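Dihydrodipicolinate reductase N-terminus domain-containing protein (Mycobacterium smegmatis, PDB 6IAQ) binds NADP and acts as a native amine dehydrogenase, probably making chiral amines from ketones and ammonia by NADPH-dependent reductive amination. Local coordinates at residues Ala225-Ile230 against Gly251-Asp256; Gly164-Asn169 against Phe266-Ser271; Asn83-Asp88 against Gln198-Phe203; Ser107-Tyr112 against Gly204-Asp209. One frame throughout, in Å; residues are numbered along the deposited sequence.

Interaction 1. Residues Ala225-Ile230 against Gly251-Asp256; sequences ATRPDI and GFTDID
Thr226 and Asp254 stand side by side across two antiparallel strands, pointing the same way, and are joined at their ends: Thr226 OG1 gives a 2.5 Å hydrogen bond to Asp254 OD1, reaching the oxygen on its anti side. The same face carries Phe252, whose ring meets Thr226 CG2 obliquely, with CD1 3.8 Å from that methyl. Arg199, from the loop before helix 203-215, bonds to both members of the Thr-Asp pair and makes a cation-pi contact with Phe252.

On the other face, Asp229 and Thr253 cross at about a right angle. With its OG1 set beside the backbone N (chi1 -58°), Thr253 donates to the syn lone pair of Asp229 OD1 at 2.7 Å. Asp229 OD2 is held by Ser271 OG of strand 265-273, one strand beyond Thr253, so both carboxylate oxygens have a hydroxyl partner. Arg227 runs alongside Thr253 and lays one face of its guanidinium, near the rim, over CG2 of that threonine.

Between the two faces the backbones pair. Arg227 and Thr253 form a hydrogen-bonded pair, Thr253 N to Arg227 O being 3.0 Å and nearly straight at 175°, and Ala225 with Ile255 forms another. This is antiparallel pairing at the margin of the mixed sheet, strand 219-230 being outermost within the chain, in the C-terminal domain of the 2,4-diaminopentanoate dehydrogenase family.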
# COMPACT_ATOMS: atom_id res chain seq x y z
N ALA A 225 19.10 -11.64 15.93
CA ALA A 225 20.54 -11.40 16.12
C ALA A 225 20.84 -9.93 15.86
O ALA A 225 20.10 -9.28 15.07
CB ALA A 225 21.37 -12.30 15.24
N THR A 226 21.86 -9.41 16.52
CA THR A 226 22.27 -8.00 16.44
C THR A 226 23.79 -7.95 16.39
O THR A 226 24.42 -8.72 17.13
CB THR A 226 21.74 -7.19 17.63
OG1 THR A 226 20.32 -7.28 17.56
CG2 THR A 226 22.23 -5.76 17.62
N ARG A 227 24.33 -7.08 15.55
CA ARG A 227 25.78 -6.79 15.51
C ARG A 227 25.95 -5.27 15.50
O ARG A 227 25.10 -4.53 15.00
CB ARG A 227 26.41 -7.46 14.29
CG ARG A 227 25.90 -6.94 12.96
CD ARG A 227 26.95 -7.10 11.87
NE ARG A 227 26.67 -6.34 10.66
CZ ARG A 227 25.83 -6.71 9.70
NH1 ARG A 227 25.10 -7.82 9.81
NH2 ARG A 227 25.69 -5.96 8.62
N PRO A 228 27.05 -4.76 16.08
CA PRO A 228 27.30 -3.34 16.08
C PRO A 228 27.70 -2.90 14.67
O PRO A 228 28.24 -3.70 13.92
CB PRO A 228 28.47 -3.19 17.05
CG PRO A 228 29.21 -4.53 16.91
CD PRO A 228 28.10 -5.54 16.77
N ASP A 229 27.37 -1.65 14.34
CA ASP A 229 27.90 -0.96 13.15
C ASP A 229 29.11 -0.16 13.63
O ASP A 229 29.00 0.52 14.69
CB ASP A 229 26.83 -0.11 12.46
CG ASP A 229 25.62 -0.91 12.00
OD1 ASP A 229 25.77 -2.07 11.67
OD2 ASP A 229 24.51 -0.34 11.99
N ILE A 230 30.22 -0.25 12.90
CA ILE A 230 31.54 0.27 13.34
C ILE A 230 31.95 1.40 12.40
O ILE A 230 31.82 1.22 11.19
CB ILE A 230 32.56 -0.89 13.30
CG1 ILE A 230 32.07 -2.10 14.10
CG2 ILE A 230 33.92 -0.42 13.77
CD1 ILE A 230 31.77 -1.79 15.56
N GLY A 251 26.15 2.59 15.76
CA GLY A 251 24.78 2.09 15.66
C GLY A 251 24.77 0.60 15.67
O GLY A 251 25.77 0.00 16.10
N PHE A 252 23.70 0.00 15.19
CA PHE A 252 23.65 -1.47 15.10
C PHE A 252 22.66 -1.90 14.03
O PHE A 252 21.77 -1.13 13.63
CB PHE A 252 23.35 -2.12 16.46
CG PHE A 252 22.03 -1.78 17.10
CD1 PHE A 252 20.85 -2.38 16.70
CD2 PHE A 252 21.99 -0.94 18.20
CE1 PHE A 252 19.64 -2.08 17.32
CE2 PHE A 252 20.78 -0.63 18.81
CZ PHE A 252 19.62 -1.21 18.38
N THR A 253 22.82 -3.17 13.66
CA THR A 253 21.99 -3.88 12.68
C THR A 253 21.35 -5.08 13.38
O THR A 253 22.09 -5.86 13.97
CB THR A 253 22.82 -4.27 11.44
OG1 THR A 253 23.36 -3.07 10.87
CG2 THR A 253 21.99 -5.08 10.46
N ASP A 254 20.04 -5.18 13.32
CA ASP A 254 19.25 -6.33 13.80
C ASP A 254 18.81 -7.15 12.60
O ASP A 254 18.53 -6.57 11.57
CB ASP A 254 17.98 -5.92 14.56
CG ASP A 254 18.17 -5.04 15.77
OD1 ASP A 254 19.08 -5.31 16.58
OD2 ASP A 254 17.38 -4.06 15.91
N ILE A 255 18.62 -8.44 12.80
CA ILE A 255 17.88 -9.35 11.88
C ILE A 255 16.91 -10.16 12.73
O ILE A 255 17.33 -10.71 13.75
CB ILE A 255 18.83 -10.21 11.02
CG1 ILE A 255 18.04 -11.09 10.05
CG2 ILE A 255 19.76 -11.03 11.88
CD1 ILE A 255 18.84 -11.48 8.81
N ASP A 256 15.64 -10.10 12.39
CA ASP A 256 14.53 -10.78 13.07
C ASP A 256 13.87 -11.72 12.07
O ASP A 256 13.78 -11.36 10.88
CB ASP A 256 13.53 -9.77 13.65
CG ASP A 256 14.13 -9.05 14.83
OD1 ASP A 256 14.28 -9.73 15.89
OD2 ASP A 256 14.52 -7.89 14.67

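Interaction 2. Residues Gly164-Asn169 against Phe266-Ser271; sequences GKASWN and FEFEMS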
# COMPACT_ATOMS: atom_id res chain seq x y z
N GLY A 164 12.60 -8.16 4.30
CA GLY A 164 12.79 -6.71 4.30
C GLY A 164 14.20 -6.34 4.68
O GLY A 164 14.83 -7.04 5.52
N LYS A 165 14.68 -5.25 4.10
CA LYS A 165 16.00 -4.67 4.37
C LYS A 165 15.80 -3.16 4.47
O LYS A 165 15.20 -2.58 3.55
CB LYS A 165 17.02 -5.04 3.29
CG LYS A 165 18.45 -4.68 3.65
CD LYS A 165 19.53 -5.17 2.69
CE LYS A 165 19.48 -4.49 1.35
NZ LYS A 165 20.83 -4.31 0.76
N ALA A 166 16.24 -2.57 5.59
CA ALA A 166 16.03 -1.15 5.88
C ALA A 166 17.29 -0.55 6.49
O ALA A 166 18.01 -1.24 7.26
CB ALA A 166 14.82 -0.99 6.78
N SER A 167 17.52 0.71 6.15
CA SER A 167 18.62 1.53 6.68
C SER A 167 18.04 2.90 7.05
O SER A 167 17.37 3.50 6.23
CB SER A 167 19.74 1.64 5.66
OG SER A 167 20.83 2.39 6.18
N TRP A 168 18.34 3.38 8.26
CA TRP A 168 18.09 4.79 8.63
C TRP A 168 19.31 5.37 9.35
O TRP A 168 20.15 4.61 9.84
CB TRP A 168 16.78 4.94 9.41
CG TRP A 168 16.63 4.01 10.57
CD1 TRP A 168 15.95 2.84 10.58
CD2 TRP A 168 17.12 4.21 11.92
NE1 TRP A 168 15.97 2.28 11.84
CE2 TRP A 168 16.70 3.10 12.67
CE3 TRP A 168 17.85 5.22 12.56
CZ2 TRP A 168 16.97 2.98 14.03
CZ3 TRP A 168 18.14 5.09 13.89
CH2 TRP A 168 17.69 3.99 14.61
N ASN A 169 19.39 6.69 9.32
CA ASN A 169 20.51 7.53 9.80
C ASN A 169 20.18 8.07 11.20
O ASN A 169 19.29 8.89 11.32
CB ASN A 169 20.76 8.66 8.82
CG ASN A 169 21.99 9.47 9.14
OD1 ASN A 169 22.73 9.14 10.06
ND2 ASN A 169 22.22 10.51 8.37
N PHE A 266 8.88 -14.85 7.67
CA PHE A 266 9.12 -13.39 7.64
C PHE A 266 10.51 -13.11 8.17
O PHE A 266 10.88 -13.66 9.24
CB PHE A 266 8.07 -12.67 8.48
CG PHE A 266 6.67 -12.88 7.99
CD1 PHE A 266 5.98 -14.04 8.30
CD2 PHE A 266 6.05 -11.93 7.21
CE1 PHE A 266 4.70 -14.24 7.83
CE2 PHE A 266 4.76 -12.12 6.76
CZ PHE A 266 4.07 -13.27 7.10
N GLU A 267 11.25 -12.24 7.48
CA GLU A 267 12.62 -11.86 7.89
C GLU A 267 12.82 -10.37 7.62
O GLU A 267 12.43 -9.89 6.54
CB GLU A 267 13.66 -12.73 7.17
CG GLU A 267 15.04 -12.60 7.77
CD GLU A 267 16.04 -13.67 7.37
OE1 GLU A 267 15.99 -14.78 7.93
OE2 GLU A 267 16.84 -13.39 6.49
N PHE A 268 13.42 -9.67 8.58
CA PHE A 268 13.62 -8.20 8.49
C PHE A 268 14.98 -7.83 9.08
O PHE A 268 15.23 -8.07 10.27
CB PHE A 268 12.44 -7.49 9.15
CG PHE A 268 12.54 -5.98 9.15
CD1 PHE A 268 12.68 -5.29 7.95
CD2 PHE A 268 12.41 -5.26 10.31
CE1 PHE A 268 12.75 -3.91 7.93
CE2 PHE A 268 12.49 -3.88 10.30
CZ PHE A 268 12.65 -3.20 9.11
N GLU A 269 15.82 -7.23 8.26
CA GLU A 269 17.14 -6.71 8.68
C GLU A 269 17.07 -5.19 8.66
O GLU A 269 16.65 -4.60 7.62
CB GLU A 269 18.22 -7.25 7.74
CG GLU A 269 19.58 -6.64 7.98
CD GLU A 269 20.64 -7.18 7.04
OE1 GLU A 269 20.41 -7.16 5.84
OE2 GLU A 269 21.67 -7.64 7.51
N MET A 270 17.45 -4.57 9.78
CA MET A 270 17.35 -3.11 9.98
C MET A 270 18.64 -2.59 10.58
O MET A 270 19.07 -3.08 11.63
CB MET A 270 16.15 -2.79 10.88
CG MET A 270 15.85 -1.31 10.96
SD MET A 270 15.01 -0.94 12.53
CE MET A 270 16.45 -1.03 13.59
N SER A 271 19.24 -1.62 9.92
CA SER A 271 20.41 -0.89 10.46
C SER A 271 19.99 0.55 10.78
O SER A 271 19.41 1.24 9.91
CB SER A 271 21.56 -0.93 9.51
OG SER A 271 22.60 -0.08 9.98
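Trp168 points its indole N-H at a sulfur: NE1 lies 3.4 Å from Met270 SD in a weak but fairly straight hydrogen bond, 165° at the hydrogen. The sulfur sits at the edge of the indole, near the ring plane, which makes this an edge-on Met-aromatic contact. Met270 CE reaches past NE1 toward the six-membered ring, 4.1 Å from Trp168 CZ2. A chi1 of 51° tucks the indole between its own backbone N and carbonyl carbon and swings it back over the neighbouring strand, where one face also lies over the carbonyl oxygen of Ser271.

The backbones run parallel, 13° apart, and bond alternately: Glu269 N to Gly164 O at 2.9 Å, Ala166 N to Glu269 O, Ser271 N to Ala166 O, then Trp168 N to Ser271 O. Strands 158-169 and 265-273 are the one parallel pair in an otherwise antiparallel sheet of the C-terminal domain.

On the face with Trp168, the Phe268 ring leans along the other strand, its CE1 3.8 Å from Ala166 CB. Gly164, without a side chain, lies with its CA at the ring edge. Helix 141-153 packs on this face through Trp145, which meets Phe268 edge-to-face.

The opposite face is polar. Lys165 and Glu269 lie side by side, pointing the same way, Glu269 extended and Lys165 bent near its end; Lys165 NZ stays 5.8 Å from Glu269 OE1, and it is the lysine's methylene carbons CG and CD that brush this oxygen. Ser167 and Ser271 point the same way, and both hydroxyls bond to Arg273 NH1; Ser167 also meets Tyr275 OH, and Ser271 meets Asp229.

Interaction 3. Residues Asn83-Asp88 against Gln198-Phe203; sequences NSYLTD and QRPPTF. With NAP (NADP nicotinamide-adenine-dinucleotide phosphate), chain F.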
# COMPACT_ATOMS: atom_id res chain seq x y z
N ASN A 83 10.07 8.48 23.75
CA ASN A 83 10.88 7.24 23.92
C ASN A 83 10.29 6.10 23.08
O ASN A 83 9.27 6.34 22.36
CB ASN A 83 11.02 6.88 25.40
CG ASN A 83 9.68 6.83 26.10
OD1 ASN A 83 8.67 6.49 25.46
ND2 ASN A 83 9.66 7.19 27.38
N SER A 84 10.88 4.90 23.17
CA SER A 84 10.69 3.79 22.19
C SER A 84 9.99 2.59 22.83
O SER A 84 9.10 2.02 22.18
CB SER A 84 12.04 3.38 21.63
OG SER A 84 12.61 4.43 20.87
N TYR A 85 10.41 2.18 24.02
CA TYR A 85 10.06 0.87 24.63
C TYR A 85 8.97 1.10 25.69
O TYR A 85 9.03 2.08 26.42
CB TYR A 85 11.33 0.20 25.14
CG TYR A 85 12.45 0.18 24.13
CD1 TYR A 85 12.30 -0.50 22.93
CD2 TYR A 85 13.60 0.91 24.31
CE1 TYR A 85 13.30 -0.52 21.97
CE2 TYR A 85 14.62 0.92 23.36
CZ TYR A 85 14.46 0.20 22.18
OH TYR A 85 15.45 0.22 21.25
N LEU A 86 7.96 0.22 25.72
CA LEU A 86 6.77 0.32 26.61
C LEU A 86 7.21 0.43 28.09
O LEU A 86 6.51 1.11 28.89
CB LEU A 86 5.84 -0.87 26.38
CG LEU A 86 4.35 -0.60 26.54
CD1 LEU A 86 3.93 0.74 25.95
CD2 LEU A 86 3.51 -1.72 25.95
N THR A 87 8.32 -0.21 28.42
CA THR A 87 8.97 -0.18 29.75
C THR A 87 9.19 1.29 30.16
O THR A 87 8.97 1.60 31.31
CB THR A 87 10.22 -1.07 29.69
OG1 THR A 87 10.32 -1.70 30.95
CG2 THR A 87 11.50 -0.35 29.33
N ASP A 88 9.54 2.16 29.22
CA ASP A 88 9.67 3.62 29.42
C ASP A 88 8.33 4.30 29.11
O ASP A 88 7.86 5.11 29.94
CB ASP A 88 10.82 4.17 28.58
CG ASP A 88 12.13 3.45 28.84
OD1 ASP A 88 12.41 3.19 30.02
OD2 ASP A 88 12.83 3.12 27.85
N GLN A 198 17.93 -7.74 30.06
CA GLN A 198 16.73 -6.88 29.85
C GLN A 198 16.94 -5.98 28.63
O GLN A 198 16.31 -4.89 28.60
CB GLN A 198 16.43 -6.07 31.11
CG GLN A 198 15.96 -6.99 32.21
CD GLN A 198 15.43 -6.30 33.43
OE1 GLN A 198 15.32 -5.07 33.49
NE2 GLN A 198 15.13 -7.12 34.42
N ARG A 199 17.74 -6.40 27.66
CA ARG A 199 17.85 -5.66 26.36
C ARG A 199 16.45 -5.52 25.77
O ARG A 199 15.71 -6.50 25.73
CB ARG A 199 18.80 -6.34 25.37
CG ARG A 199 19.23 -5.41 24.24
CD ARG A 199 18.93 -6.03 22.90
NE ARG A 199 18.99 -5.07 21.79
CZ ARG A 199 19.21 -5.43 20.53
NH1 ARG A 199 19.41 -6.70 20.23
NH2 ARG A 199 19.24 -4.53 19.55
N PRO A 200 16.02 -4.32 25.35
CA PRO A 200 14.67 -4.15 24.81
C PRO A 200 14.44 -4.97 23.54
O PRO A 200 15.41 -5.33 22.86
CB PRO A 200 14.50 -2.65 24.52
CG PRO A 200 15.85 -2.02 24.75
CD PRO A 200 16.74 -3.06 25.43
N PRO A 201 13.16 -5.21 23.18
CA PRO A 201 12.84 -5.88 21.92
C PRO A 201 13.32 -5.00 20.74
O PRO A 201 13.41 -3.78 20.85
CB PRO A 201 11.31 -6.03 21.94
CG PRO A 201 10.83 -4.89 22.85
CD PRO A 201 11.95 -4.72 23.87
N THR A 202 13.70 -5.64 19.66
CA THR A 202 14.12 -4.97 18.40
C THR A 202 12.89 -4.32 17.76
O THR A 202 11.77 -4.87 17.85
CB THR A 202 14.84 -5.93 17.46
OG1 THR A 202 13.92 -6.97 17.13
CG2 THR A 202 16.11 -6.47 18.10
N PHE A 203 13.09 -3.19 17.09
CA PHE A 203 12.03 -2.52 16.29
C PHE A 203 11.41 -3.52 15.32
O PHE A 203 10.16 -3.55 15.18
CB PHE A 203 12.60 -1.33 15.52
CG PHE A 203 13.13 -0.19 16.37
CD1 PHE A 203 13.03 -0.20 17.77
CD2 PHE A 203 13.67 0.92 15.76
CE1 PHE A 203 13.50 0.87 18.52
CE2 PHE A 203 14.13 1.99 16.52
CZ PHE A 203 14.03 1.96 17.88
PA NAP F . 14.88 13.52 20.90
O1A NAP F . 15.21 14.63 20.01
O2A NAP F . 15.85 12.94 21.96
O5B NAP F . 13.49 13.95 21.65
C5B NAP F . 12.99 13.27 22.81
C4B NAP F . 12.20 14.27 23.63
O4B NAP F . 11.61 13.66 24.77
C3B NAP F . 13.02 15.47 24.17
O3B NAP F . 12.26 16.64 23.78
C2B NAP F . 13.01 15.36 25.70
O2B NAP F . 12.85 16.63 26.38
C1B NAP F . 11.71 14.64 25.86
N9A NAP F . 11.49 13.88 27.09
C8A NAP F . 12.21 12.87 27.61
N7A NAP F . 11.59 12.43 28.71
C5A NAP F . 10.43 13.12 28.83
C6A NAP F . 9.26 13.16 29.74
N6A NAP F . 9.18 12.35 30.79
N1A NAP F . 8.29 14.04 29.50
C2A NAP F . 8.30 14.89 28.45
N3A NAP F . 9.32 14.93 27.56
C4A NAP F . 10.37 14.09 27.76
O3 NAP F . 14.42 12.19 20.05
PN NAP F . 13.51 12.20 18.67
O1N NAP F . 14.33 12.05 17.43
O2N NAP F . 12.51 13.30 18.70
O5D NAP F . 12.85 10.79 19.03
C5D NAP F . 11.91 10.54 20.09
C4D NAP F . 11.43 9.12 20.17
O4D NAP F . 10.67 8.84 18.95
C3D NAP F . 12.57 8.16 20.30
O3D NAP F . 12.30 7.12 21.23
C2D NAP F . 12.69 7.58 18.88
O2D NAP F . 13.30 6.29 18.94
C1D NAP F . 11.21 7.64 18.41
N1N NAP F . 11.10 7.67 16.94
C2N NAP F . 10.30 6.80 16.36
C3N NAP F . 10.22 6.76 14.98
C7N NAP F . 9.27 5.81 14.28
O7N NAP F . 9.40 5.74 13.05
N7N NAP F . 8.34 5.12 14.95
C4N NAP F . 10.98 7.65 14.23
C5N NAP F . 11.82 8.57 14.86
C6N NAP F . 11.84 8.54 16.23
P2B NAP F . 13.95 17.79 26.28
O1X NAP F . 13.94 18.33 24.88
O2X NAP F . 13.38 18.91 27.14
O3X NAP F . 15.17 17.02 26.79
O HOH W 1 15.59 -2.19 20.00
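Pro200 sets its CB-CG edge on the face of Tyr85: CB sits 3.3 Å from the ring centroid, only 7° off the normal, a CH-pi contact over the middle of the face, while Pro200 CG spreads toward CE2. The opposite face of the same ring is backed by CB of Ser84, so the phenol is clamped between the proline and its own chain neighbour. Phe203 crosses Tyr85 at about a right angle, its CE1 3.7 Å from Tyr85 CE1, and Tyr85 CE1 lies near the plane of the phenylalanine ring. The phenolic oxygen comes within 3.4 Å of Phe203 CE1.

One water bridges the phenol and the loop backbone: it lies 2.7 Å from Tyr85 OH and donates to Pro201 O. Apolar packing and a water bridge together hold Tyr85 to the loop.

Farther out is the cofactor. The ribose hydroxyl O3D of NADP donates to Ser84 OG at 2.7 Å, and Glu108, which also bonds to that serine, belongs to the same pocket. With CG lying anti to the carbonyl carbon (chi1 -49°), Tyr85 turns from the backbone toward the proline loop while Ser84, just before it, faces the ribose.

Tyr85 is the N-cap residue of helix 86-98 in the NADP-binding Rossmann-type domain, and Thr202 caps helix 203-215 through OG1 to Arg205 N. The contact thus joins the starts of two helices, one from each domain, with Arg199 and Thr202 tying the proline loop on to strands 219-230 and 249-260.

Interaction 4. Residues Ser107-Tyr112 against Gly204-Asp209; sequences SEEMLY and GRNVLD. With NAP (NADP nicotinamide-adenine-dinucleotide phosphate), chain F; EDO (1,2-ethanediol), chain E.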
# COMPACT_ATOMS: atom_id res chain seq x y z
N SER A 107 6.60 5.75 19.69
CA SER A 107 7.23 4.60 20.38
C SER A 107 7.24 3.37 19.45
O SER A 107 6.17 2.89 19.12
CB SER A 107 6.57 4.30 21.70
OG SER A 107 6.81 5.36 22.62
N GLU A 108 8.42 2.87 19.07
CA GLU A 108 8.57 1.80 18.05
C GLU A 108 7.89 0.53 18.57
O GLU A 108 7.28 -0.19 17.78
CB GLU A 108 10.05 1.57 17.68
CG GLU A 108 10.65 2.72 16.88
CD GLU A 108 11.31 3.83 17.67
OE1 GLU A 108 10.99 3.96 18.88
OE2 GLU A 108 12.11 4.59 17.06
N GLU A 109 8.01 0.24 19.87
CA GLU A 109 7.40 -0.99 20.44
C GLU A 109 5.87 -0.87 20.39
O GLU A 109 5.20 -1.90 20.20
CB GLU A 109 7.95 -1.29 21.83
CG GLU A 109 7.56 -2.68 22.27
CD GLU A 109 7.94 -3.06 23.69
OE1 GLU A 109 8.63 -2.26 24.37
OE2 GLU A 109 7.52 -4.15 24.11
N MET A 110 5.32 0.35 20.48
CA MET A 110 3.84 0.54 20.48
C MET A 110 3.28 0.24 19.07
O MET A 110 2.06 0.19 18.94
CB MET A 110 3.46 1.96 20.91
CG MET A 110 3.29 2.11 22.41
SD MET A 110 1.87 1.13 23.03
CE MET A 110 0.50 2.04 22.34
N LEU A 111 4.12 0.07 18.04
CA LEU A 111 3.61 -0.29 16.68
C LEU A 111 2.72 -1.53 16.81
O LEU A 111 1.60 -1.54 16.19
CB LEU A 111 4.79 -0.56 15.74
CG LEU A 111 4.40 -0.91 14.31
CD1 LEU A 111 3.88 0.30 13.57
CD2 LEU A 111 5.60 -1.54 13.59
N TYR A 112 3.19 -2.51 17.58
CA TYR A 112 2.45 -3.76 17.85
C TYR A 112 3.03 -4.38 19.12
O TYR A 112 3.95 -5.19 19.05
CB TYR A 112 2.53 -4.71 16.65
CG TYR A 112 1.42 -5.74 16.67
CD1 TYR A 112 0.18 -5.48 16.11
CD2 TYR A 112 1.61 -6.95 17.32
CE1 TYR A 112 -0.85 -6.41 16.18
CE2 TYR A 112 0.60 -7.89 17.40
CZ TYR A 112 -0.63 -7.62 16.83
OH TYR A 112 -1.62 -8.54 16.90
N GLY A 204 12.25 -4.33 14.70
CA GLY A 204 11.83 -5.29 13.67
C GLY A 204 10.96 -6.39 14.22
O GLY A 204 10.10 -6.89 13.48
N ARG A 205 11.14 -6.77 15.49
CA ARG A 205 10.29 -7.81 16.10
C ARG A 205 8.84 -7.32 16.11
O ARG A 205 7.90 -8.10 15.78
CB ARG A 205 10.84 -8.15 17.48
CG ARG A 205 9.90 -9.02 18.31
CD ARG A 205 9.63 -10.37 17.68
NE ARG A 205 8.44 -10.87 18.33
CZ ARG A 205 8.43 -11.45 19.52
NH1 ARG A 205 9.57 -11.66 20.16
NH2 ARG A 205 7.29 -11.88 20.03
N ASN A 206 8.62 -6.06 16.47
CA ASN A 206 7.26 -5.50 16.50
C ASN A 206 6.73 -5.45 15.06
O ASN A 206 5.52 -5.74 14.88
CB ASN A 206 7.25 -4.19 17.26
CG ASN A 206 7.71 -4.39 18.68
OD1 ASN A 206 8.81 -3.95 19.04
ND2 ASN A 206 6.88 -5.09 19.48
N VAL A 207 7.58 -5.12 14.09
CA VAL A 207 7.15 -5.11 12.65
C VAL A 207 6.61 -6.49 12.28
O VAL A 207 5.50 -6.57 11.74
CB VAL A 207 8.29 -4.67 11.72
CG1 VAL A 207 7.94 -4.90 10.25
CG2 VAL A 207 8.61 -3.20 11.93
N LEU A 208 7.38 -7.54 12.52
CA LEU A 208 7.00 -8.92 12.11
C LEU A 208 5.79 -9.41 12.92
O LEU A 208 4.95 -10.10 12.33
CB LEU A 208 8.21 -9.83 12.24
CG LEU A 208 9.40 -9.48 11.35
CD1 LEU A 208 10.47 -10.56 11.38
CD2 LEU A 208 8.96 -9.19 9.91
N ASP A 209 5.65 -9.03 14.19
CA ASP A 209 4.46 -9.43 14.99
C ASP A 209 3.22 -8.86 14.30
O ASP A 209 2.21 -9.56 14.18
CB ASP A 209 4.53 -8.96 16.45
CG ASP A 209 5.56 -9.69 17.32
OD1 ASP A 209 6.03 -10.77 16.90
OD2 ASP A 209 5.89 -9.18 18.42
PA NAP F . 14.88 13.52 20.90
O1A NAP F . 15.21 14.63 20.01
O2A NAP F . 15.85 12.94 21.96
O5B NAP F . 13.49 13.95 21.65
C5B NAP F . 12.99 13.27 22.81
C4B NAP F . 12.20 14.27 23.63
O4B NAP F . 11.61 13.66 24.77
C3B NAP F . 13.02 15.47 24.17
O3B NAP F . 12.26 16.64 23.78
C2B NAP F . 13.01 15.36 25.70
O2B NAP F . 12.85 16.63 26.38
C1B NAP F . 11.71 14.64 25.86
N9A NAP F . 11.49 13.88 27.09
C8A NAP F . 12.21 12.87 27.61
N7A NAP F . 11.59 12.43 28.71
C5A NAP F . 10.43 13.12 28.83
C6A NAP F . 9.26 13.16 29.74
N6A NAP F . 9.18 12.35 30.79
N1A NAP F . 8.29 14.04 29.50
C2A NAP F . 8.30 14.89 28.45
N3A NAP F . 9.32 14.93 27.56
C4A NAP F . 10.37 14.09 27.76
O3 NAP F . 14.42 12.19 20.05
PN NAP F . 13.51 12.20 18.67
O1N NAP F . 14.33 12.05 17.43
O2N NAP F . 12.51 13.30 18.70
O5D NAP F . 12.85 10.79 19.03
C5D NAP F . 11.91 10.54 20.09
C4D NAP F . 11.43 9.12 20.17
O4D NAP F . 10.67 8.84 18.95
C3D NAP F . 12.57 8.16 20.30
O3D NAP F . 12.30 7.12 21.23
C2D NAP F . 12.69 7.58 18.88
O2D NAP F . 13.30 6.29 18.94
C1D NAP F . 11.21 7.64 18.41
N1N NAP F . 11.10 7.67 16.94
C2N NAP F . 10.30 6.80 16.36
C3N NAP F . 10.22 6.76 14.98
C7N NAP F . 9.27 5.81 14.28
O7N NAP F . 9.40 5.74 13.05
N7N NAP F . 8.34 5.12 14.95
C4N NAP F . 10.98 7.65 14.23
C5N NAP F . 11.82 8.57 14.86
C6N NAP F . 11.84 8.54 16.23
P2B NAP F . 13.95 17.79 26.28
O1X NAP F . 13.94 18.33 24.88
O2X NAP F . 13.38 18.91 27.14
O3X NAP F . 15.17 17.02 26.79
C1 EDO E . 13.44 4.71 13.50
O1 EDO E . 12.51 4.13 14.38
C2 EDO E . 13.01 4.51 12.09
O2 EDO E . 12.14 5.55 11.65
O HOH W 2 4.34 -7.50 19.98
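Asn206 supplies the direct hydrogen bond between helix 203-215 and the loop: ND2 donates to Tyr112 O at 3.0 Å, bent to 148° and approaching from above the carbonyl plane. The same nitrogen also bonds to Thr116 OG1, farther along the loop, so two acceptors hold the amide. A water adds a second tie, donating to Tyr112 O and, at 2.8 Å, to Asp209 OD2.

Van der Waals contacts fill the rest. The extended Glu109 crosses Asn206 obliquely, its CG 3.7 Å from Asn206 OD1, with carboxylate and amide planes 33° apart. Tyr112 drapes one face over the backbone at Asp209, its CD2 3.7 Å from Asp209 CB, because chi1 of -159° sends the ring along the helix. Leu111 CD2 meets Val207 CG2 at 3.8 Å.

The loop follows strand 102-105 of the Rossmann-type sheet, at the strand ends where such folds hold their dinucleotide, and the helix belongs to the C-terminal domain; this is a buried interdomain seam.

Charged groups have partners of their own. Glu108 bends at chi2 toward the cofactor, and its OE2 accepts from the ribose O2D of NADP at 2.8 Å as well as from O1 of an ethanediol, probably from the crystallisation liquor; Ser84 holds OE1. Glu109 points elsewhere, its carboxylate held by Ser117, Thr116 and Leu86 N. Within the helix, Arg205 NE forms a nearly straight salt bridge to Asp209 OD1, 2.8 Å long, lying in the guanidinium plane.

In the fold
Interactions 1 and 2 belong to the same mixed sheet and meet where strands 249-260 and 265-273 run as neighbours. Interaction 2 is buried, whereas interaction 1, nearer the margin, is only partly so. Both rest on backbone pairing, antiparallel in one and parallel in the other. Interactions 3 and 4 instead join the two domains beside NADP through side chains, backbone carbonyls and single waters; interaction 4 is the more buried and includes a direct hydrogen bond. They meet through Ser84 and Glu108. Phe203, between Tyr85, Glu108 and Trp168, brings interactions 2, 3 and 4 together, while Arg199 and Thr202 link interaction 3 to interaction 1.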